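Local coordinates for YECBM32 (Yersinia enterocolitica, PDB 2JD9), which probably binds plant cell-wall or related carbohydrates as a family 32 carbohydrate-binding module, a calcium-containing beta-sandwich, at residues G100-F105 with S135-P140; L60-K65 with I128-I133. All blocks are in the same frame, centred on the assembly; numbering follows the deposited sequence.

Interaction 1: G100-F105 with S135-P140; sequences GEKLTF and SAAALP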
loop_
_atom_site.group_PDB
_atom_site.type_symbol
_atom_site.label_atom_id
_atom_site.label_comp_id
_atom_site.label_asym_id
_atom_site.label_seq_id
_atom_site.Cartn_x
_atom_site.Cartn_y
_atom_site.Cartn_z
ATOM N N GLY A 100 9.694 -7.031 1.494
ATOM C CA GLY A 100 8.393 -6.524 1.890
ATOM C C GLY A 100 8.091 -6.916 3.331
ATOM O O GLY A 100 8.846 -7.654 3.973
ATOM N N GLU A 101 6.971 -6.422 3.821
ATOM C CA GLU A 101 6.529 -6.709 5.160
ATOM C C GLU A 101 5.033 -6.790 5.185
ATOM O O GLU A 101 4.369 -6.254 4.319
ATOM C CB GLU A 101 6.926 -5.641 6.164
ATOM C CG GLU A 101 7.563 -4.402 5.599
ATOM C CD GLU A 101 7.504 -3.216 6.565
ATOM O OE1 GLU A 101 7.305 -3.411 7.807
ATOM O OE2 GLU A 101 7.706 -2.102 6.054
ATOM N N LYS A 102 4.510 -7.492 6.159
ATOM C CA LYS A 102 3.058 -7.484 6.375
ATOM C C LYS A 102 2.760 -6.662 7.589
ATOM O O LYS A 102 3.456 -6.760 8.602
ATOM C CB LYS A 102 2.599 -8.869 6.690
ATOM C CG LYS A 102 2.428 -9.784 5.538
ATOM C CD LYS A 102 1.520 -10.886 6.070
ATOM C CE LYS A 102 1.691 -12.091 5.353
ATOM N NZ LYS A 102 1.385 -13.234 6.235
ATOM N N LEU A 103 1.674 -5.929 7.544
ATOM C CA LEU A 103 1.248 -5.131 8.644
ATOM C C LEU A 103 -0.049 -5.740 9.148
ATOM O O LEU A 103 -1.026 -5.924 8.375
ATOM C CB LEU A 103 0.997 -3.687 8.184
ATOM C CG LEU A 103 2.213 -2.996 7.527
ATOM C CD1 LEU A 103 1.820 -1.659 6.975
ATOM C CD2 LEU A 103 3.347 -2.857 8.527
ATOM N N THR A 104 -0.103 -6.025 10.448
ATOM C CA THR A 104 -1.282 -6.669 11.001
ATOM C C THR A 104 -2.021 -5.707 11.937
ATOM O O THR A 104 -1.468 -4.755 12.482
ATOM C CB THR A 104 -0.898 -7.980 11.724
ATOM O OG1 THR A 104 0.023 -7.678 12.786
ATOM C CG2 THR A 104 -0.144 -8.894 10.823
ATOM N N PHE A 105 -3.315 -5.950 12.088
ATOM C CA PHE A 105 -4.135 -5.064 12.874
ATOM C C PHE A 105 -5.400 -5.779 13.288
ATOM O O PHE A 105 -5.732 -6.852 12.797
ATOM C CB PHE A 105 -4.477 -3.791 12.100
ATOM C CG PHE A 105 -4.745 -4.021 10.639
ATOM C CD1 PHE A 105 -6.035 -4.355 10.187
ATOM C CD2 PHE A 105 -3.726 -3.923 9.720
ATOM C CE1 PHE A 105 -6.279 -4.560 8.850
ATOM C CE2 PHE A 105 -3.956 -4.130 8.352
ATOM C CZ PHE A 105 -5.240 -4.450 7.908
ATOM N N SER A 135 -2.902 -11.224 3.083
ATOM C CA SER A 135 -1.867 -12.016 2.464
ATOM C C SER A 135 -1.354 -13.115 3.400
ATOM O O SER A 135 -1.098 -12.869 4.575
ATOM C CB SER A 135 -0.681 -11.127 2.070
ATOM O OG SER A 135 0.432 -11.950 1.704
ATOM N N ALA A 136 -1.167 -14.300 2.827
ATOM C CA ALA A 136 -0.635 -15.425 3.533
ATOM C C ALA A 136 0.893 -15.567 3.307
ATOM O O ALA A 136 1.499 -16.529 3.852
ATOM C CB ALA A 136 -1.366 -16.704 3.072
ATOM N N ALA A 137 1.506 -14.658 2.514
ATOM C CA ALA A 137 2.986 -14.657 2.260
ATOM C C ALA A 137 3.666 -14.825 3.612
ATOM O O ALA A 137 3.390 -14.102 4.572
ATOM C CB ALA A 137 3.453 -13.438 1.553
ATOM N N ALA A 138 4.626 -15.736 3.674
ATOM C CA ALA A 138 5.784 -15.660 4.524
ATOM C C ALA A 138 6.808 -14.569 4.505
ATOM O O ALA A 138 7.932 -14.785 4.099
ATOM C CB ALA A 138 6.445 -17.065 4.536
ATOM N N LEU A 139 6.413 -13.456 5.069
ATOM C CA LEU A 139 7.205 -12.263 5.174
ATOM C C LEU A 139 7.055 -11.746 6.618
ATOM O O LEU A 139 6.061 -11.980 7.290
ATOM C CB LEU A 139 6.749 -11.192 4.132
ATOM C CG LEU A 139 7.090 -11.432 2.668
ATOM C CD1 LEU A 139 6.475 -10.319 1.863
ATOM C CD2 LEU A 139 8.600 -11.453 2.406
ATOM N N PRO A 140 8.045 -11.034 7.097
ATOM C CA PRO A 140 7.910 -10.418 8.406
ATOM C C PRO A 140 6.957 -9.228 8.435
ATOM O O PRO A 140 6.529 -8.767 7.389
ATOM C CB PRO A 140 9.302 -9.868 8.649
ATOM C CG PRO A 140 9.942 -9.705 7.319
ATOM C CD PRO A 140 9.345 -10.748 6.441
#

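Interaction 2: L60-K65 with I128-I133; sequences LIVPFK and INEIAI. With CA (calcium ion), chain B.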
loop_
_atom_site.group_PDB
_atom_site.type_symbol
_atom_site.label_atom_id
_atom_site.label_comp_id
_atom_site.label_asym_id
_atom_site.label_seq_id
_atom_site.Cartn_x
_atom_site.Cartn_y
_atom_site.Cartn_z
ATOM N N LEU A 60 0.139 -6.529 2.981
ATOM C CA LEU A 60 1.499 -6.751 2.575
ATOM C C LEU A 60 1.841 -5.567 1.715
ATOM O O LEU A 60 1.046 -5.154 0.868
ATOM C CB LEU A 60 1.591 -8.042 1.787
ATOM C CG LEU A 60 2.787 -8.237 0.861
ATOM C CD1 LEU A 60 4.114 -8.045 1.577
ATOM C CD2 LEU A 60 2.720 -9.627 0.300
ATOM N N ILE A 61 2.996 -4.989 1.981
ATOM C CA ILE A 61 3.527 -3.877 1.185
ATOM C C ILE A 61 4.962 -4.233 0.808
ATOM O O ILE A 61 5.743 -4.620 1.678
ATOM C CB ILE A 61 3.392 -2.532 1.956
ATOM C CG1 ILE A 61 3.937 -1.341 1.132
ATOM C CG2 ILE A 61 4.029 -2.596 3.349
ATOM C CD1 ILE A 61 3.449 -0.035 1.616
ATOM N N VAL A 62 5.271 -4.135 -0.494
ATOM C CA VAL A 62 6.622 -4.314 -1.047
ATOM C C VAL A 62 6.998 -2.959 -1.660
ATOM O O VAL A 62 6.694 -2.680 -2.805
ATOM C CB VAL A 62 6.667 -5.424 -2.086
ATOM C CG1 VAL A 62 8.041 -5.610 -2.682
ATOM C CG2 VAL A 62 6.095 -6.743 -1.483
ATOM N N PRO A 63 7.638 -2.101 -0.871
ATOM C CA PRO A 63 8.048 -0.785 -1.356
ATOM C C PRO A 63 9.256 -0.965 -2.288
ATOM O O PRO A 63 9.963 -1.991 -2.237
ATOM C CB PRO A 63 8.459 -0.054 -0.087
ATOM C CG PRO A 63 8.480 -1.027 0.991
ATOM C CD PRO A 63 8.121 -2.359 0.478
ATOM N N PHE A 64 9.440 0.012 -3.168
ATOM C CA PHE A 64 10.561 0.122 -4.051
ATOM C C PHE A 64 11.876 0.451 -3.316
ATOM O O PHE A 64 11.949 1.371 -2.509
ATOM C CB PHE A 64 10.235 1.220 -5.063
ATOM C CG PHE A 64 11.262 1.410 -6.094
ATOM C CD1 PHE A 64 11.582 0.376 -6.965
ATOM C CD2 PHE A 64 11.898 2.625 -6.221
ATOM C CE1 PHE A 64 12.534 0.559 -7.968
ATOM C CE2 PHE A 64 12.860 2.808 -7.237
ATOM C CZ PHE A 64 13.127 1.784 -8.117
ATOM N N LYS A 65 12.916 -0.298 -3.634
ATOM C CA LYS A 65 14.230 -0.150 -2.995
ATOM C C LYS A 65 14.138 -0.009 -1.482
ATOM O O LYS A 65 14.646 0.948 -0.908
ATOM C CB LYS A 65 14.961 1.056 -3.614
ATOM C CG LYS A 65 15.339 0.820 -5.087
ATOM C CD LYS A 65 16.043 2.057 -5.670
ATOM C CE LYS A 65 16.917 1.762 -6.887
ATOM N NZ LYS A 65 17.275 3.085 -7.629
ATOM N N ILE A 128 5.794 1.937 -5.019
ATOM C CA ILE A 128 5.432 0.667 -4.397
ATOM C C ILE A 128 5.300 -0.388 -5.459
ATOM O O ILE A 128 4.580 -0.198 -6.428
ATOM C CB ILE A 128 4.061 0.773 -3.659
ATOM C CG1 ILE A 128 4.130 1.918 -2.660
ATOM C CG2 ILE A 128 3.662 -0.623 -3.006
ATOM C CD1 ILE A 128 2.819 2.290 -2.020
ATOM N N ASN A 129 6.015 -1.497 -5.259
ATOM C CA ASN A 129 6.014 -2.621 -6.175
ATOM C C ASN A 129 4.729 -3.501 -6.051
ATOM O O ASN A 129 4.193 -3.982 -7.063
ATOM C CB ASN A 129 7.262 -3.491 -5.940
ATOM C CG ASN A 129 8.593 -2.724 -6.144
ATOM O OD1 ASN A 129 8.684 -1.898 -7.002
ATOM N ND2 ASN A 129 9.643 -3.091 -5.393
ATOM N N GLU A 130 4.279 -3.726 -4.823
ATOM C CA GLU A 130 3.153 -4.644 -4.563
ATOM C C GLU A 130 2.470 -4.271 -3.304
ATOM O O GLU A 130 3.095 -3.838 -2.353
ATOM C CB GLU A 130 3.586 -6.104 -4.350
ATOM C CG GLU A 130 4.296 -6.779 -5.478
ATOM C CD GLU A 130 4.557 -8.268 -5.180
ATOM O OE1 GLU A 130 5.347 -8.874 -5.918
ATOM O OE2 GLU A 130 3.982 -8.819 -4.230
ATOM N N ILE A 131 1.157 -4.452 -3.309
ATOM C CA ILE A 131 0.321 -4.407 -2.120
ATOM C C ILE A 131 -0.659 -5.561 -2.230
ATOM O O ILE A 131 -1.192 -5.795 -3.301
ATOM C CB ILE A 131 -0.544 -3.133 -2.073
ATOM C CG1 ILE A 131 0.336 -1.866 -1.938
ATOM C CG2 ILE A 131 -1.590 -3.219 -0.941
ATOM C CD1 ILE A 131 0.317 -1.212 -0.514
ATOM N N ALA A 132 -0.871 -6.269 -1.123
ATOM C CA ALA A 132 -1.865 -7.342 -1.049
ATOM C C ALA A 132 -2.611 -7.254 0.272
ATOM O O ALA A 132 -2.097 -6.732 1.230
ATOM C CB ALA A 132 -1.189 -8.685 -1.230
ATOM N N ILE A 133 -3.861 -7.708 0.300
ATOM C CA ILE A 133 -4.737 -7.593 1.462
ATOM C C ILE A 133 -4.952 -9.029 1.929
ATOM O O ILE A 133 -5.181 -9.926 1.109
ATOM C CB ILE A 133 -6.102 -6.924 1.084
ATOM C CG1 ILE A 133 -5.903 -5.570 0.402
ATOM C CG2 ILE A 133 -6.966 -6.710 2.278
ATOM C CD1 ILE A 133 -5.079 -4.588 1.193
HETATM CA CA CA B . 4.004 -4.690 -9.320
HETATM O O HOH W 1 12.621 -2.605 -5.371
HETATM O O HOH W 2 2.750 -6.243 -7.827
#

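Interaction 1: G100-F105 with S135-P140
The carbonyl O of Pro140 is gripped by two neighbouring groups of strand 101-105. Lys102 N donates a short hydrogen bond to Pro140 O (2.7 Å, 160° at the hydrogen), and the Glu101 CA-H leans on the same oxygen, with Glu101 CA 3.0 Å from Pro140 O. From this point the Lys102 side chain reaches across to the 135-137 turn: CG sits beside its own backbone N (chi1 -80°) and the extended chain beyond carries NZ to a weak bond with Ser135 O at 3.0 Å. Lys102 CE lies too close to Ala137 O in the model, so the weak NZ bond is to be read with caution. The loop itself is folded by an ST turn, in which Ala137 N donates to Ser135 OG. On the other flank Leu139 CD1 lies 4.0 Å from Gly100 C, and the glycine, at a positive phi of 111°, has no side chain to crowd the leucine. The Glu101 carboxylate is engaged elsewhere, OE2 accepting from Ser94 N and OE1 in a salt bridge with Arg142. After Pro140 the chain goes on as strand 141-143, so the Lys102 bond opens a parallel pairing at the margin of a mainly antiparallel beta-sandwich of the F5/8 type C fold.

Interaction 2: L60-K65 with I128-I133
Ile61 and Ile131 lie side by side on the inward face of two antiparallel strands, their CD1 methyls 4.0 Å apart, and Ile128 CG2 reaches Ile61 CG1 at 4.2 Å. Ile131 brings CD1 over because its CG1 stands beside the backbone N (chi1 -65°) and the next torsion swings the methyl across. Leu115 packs on both Ile61 and Ile131, and Leu48 on Ile131, which closes this buried hydrophobic half between the two sheets of the sandwich. Between the strands, Leu60 and Ala132 exchange two backbone hydrogen bonds, and Val62 N donates to Glu130 O at 2.9 Å.

The other face is also closely packed but more accessible to solvent, at Glu130 and Ala132. Val62 CG2 rests against Glu130 CB at 3.9 Å, the two side chains pointing the same way, while Ser135 and Leu139 cover Leu60. Beyond Pro63 the regular pairing ends and the contact becomes looser: the Asn129 amide stands almost perpendicular to the Phe64 ring, with Asn129 OD1 3.7 Å from Phe64 CD1, and a water bridges Asn129 ND2 and Lys65 N. Arg37 makes a cation-pi contact with the same ring.

Near the end of the ladder is a classic beta bulge, where Asn129 and Glu130 both face Val62. Val62 O receives Asn129 N at 2.8 Å and, weakly, Glu130 N at 3.3 Å. At the bulge, Asn129 O binds the calcium ion at 2.4 Å, alongside a water and ligands from Asn28, Asp31, Asp33 and Thr36. Because Asn129 O and Glu130 N belong to one peptide group, the ion probably polarises that group and strengthens Glu130 N as a donor, which would couple the metal site electrostatically to the bulge.

Interactions 1 and 2 have centres 10 Å apart and meet in one mixed sheet, where strand 53-63 lies between strands 125-133 and 101-105. Along the chain their segments alternate: 60-65, 100-105, 128-133, then 135-140. Directly after strand 125-133 the chain therefore passes over strand 53-63 to reach the far side of strand 101-105. Glu101 O probably accepts a hydrogen bond from Ile61 N, continuing the ladder from one contact to the other, while Leu60 packs its methyls against Leu139 and Ser135. The calcium-bearing bulge and the C-terminal parallel pairing are thus joined through a single central strand.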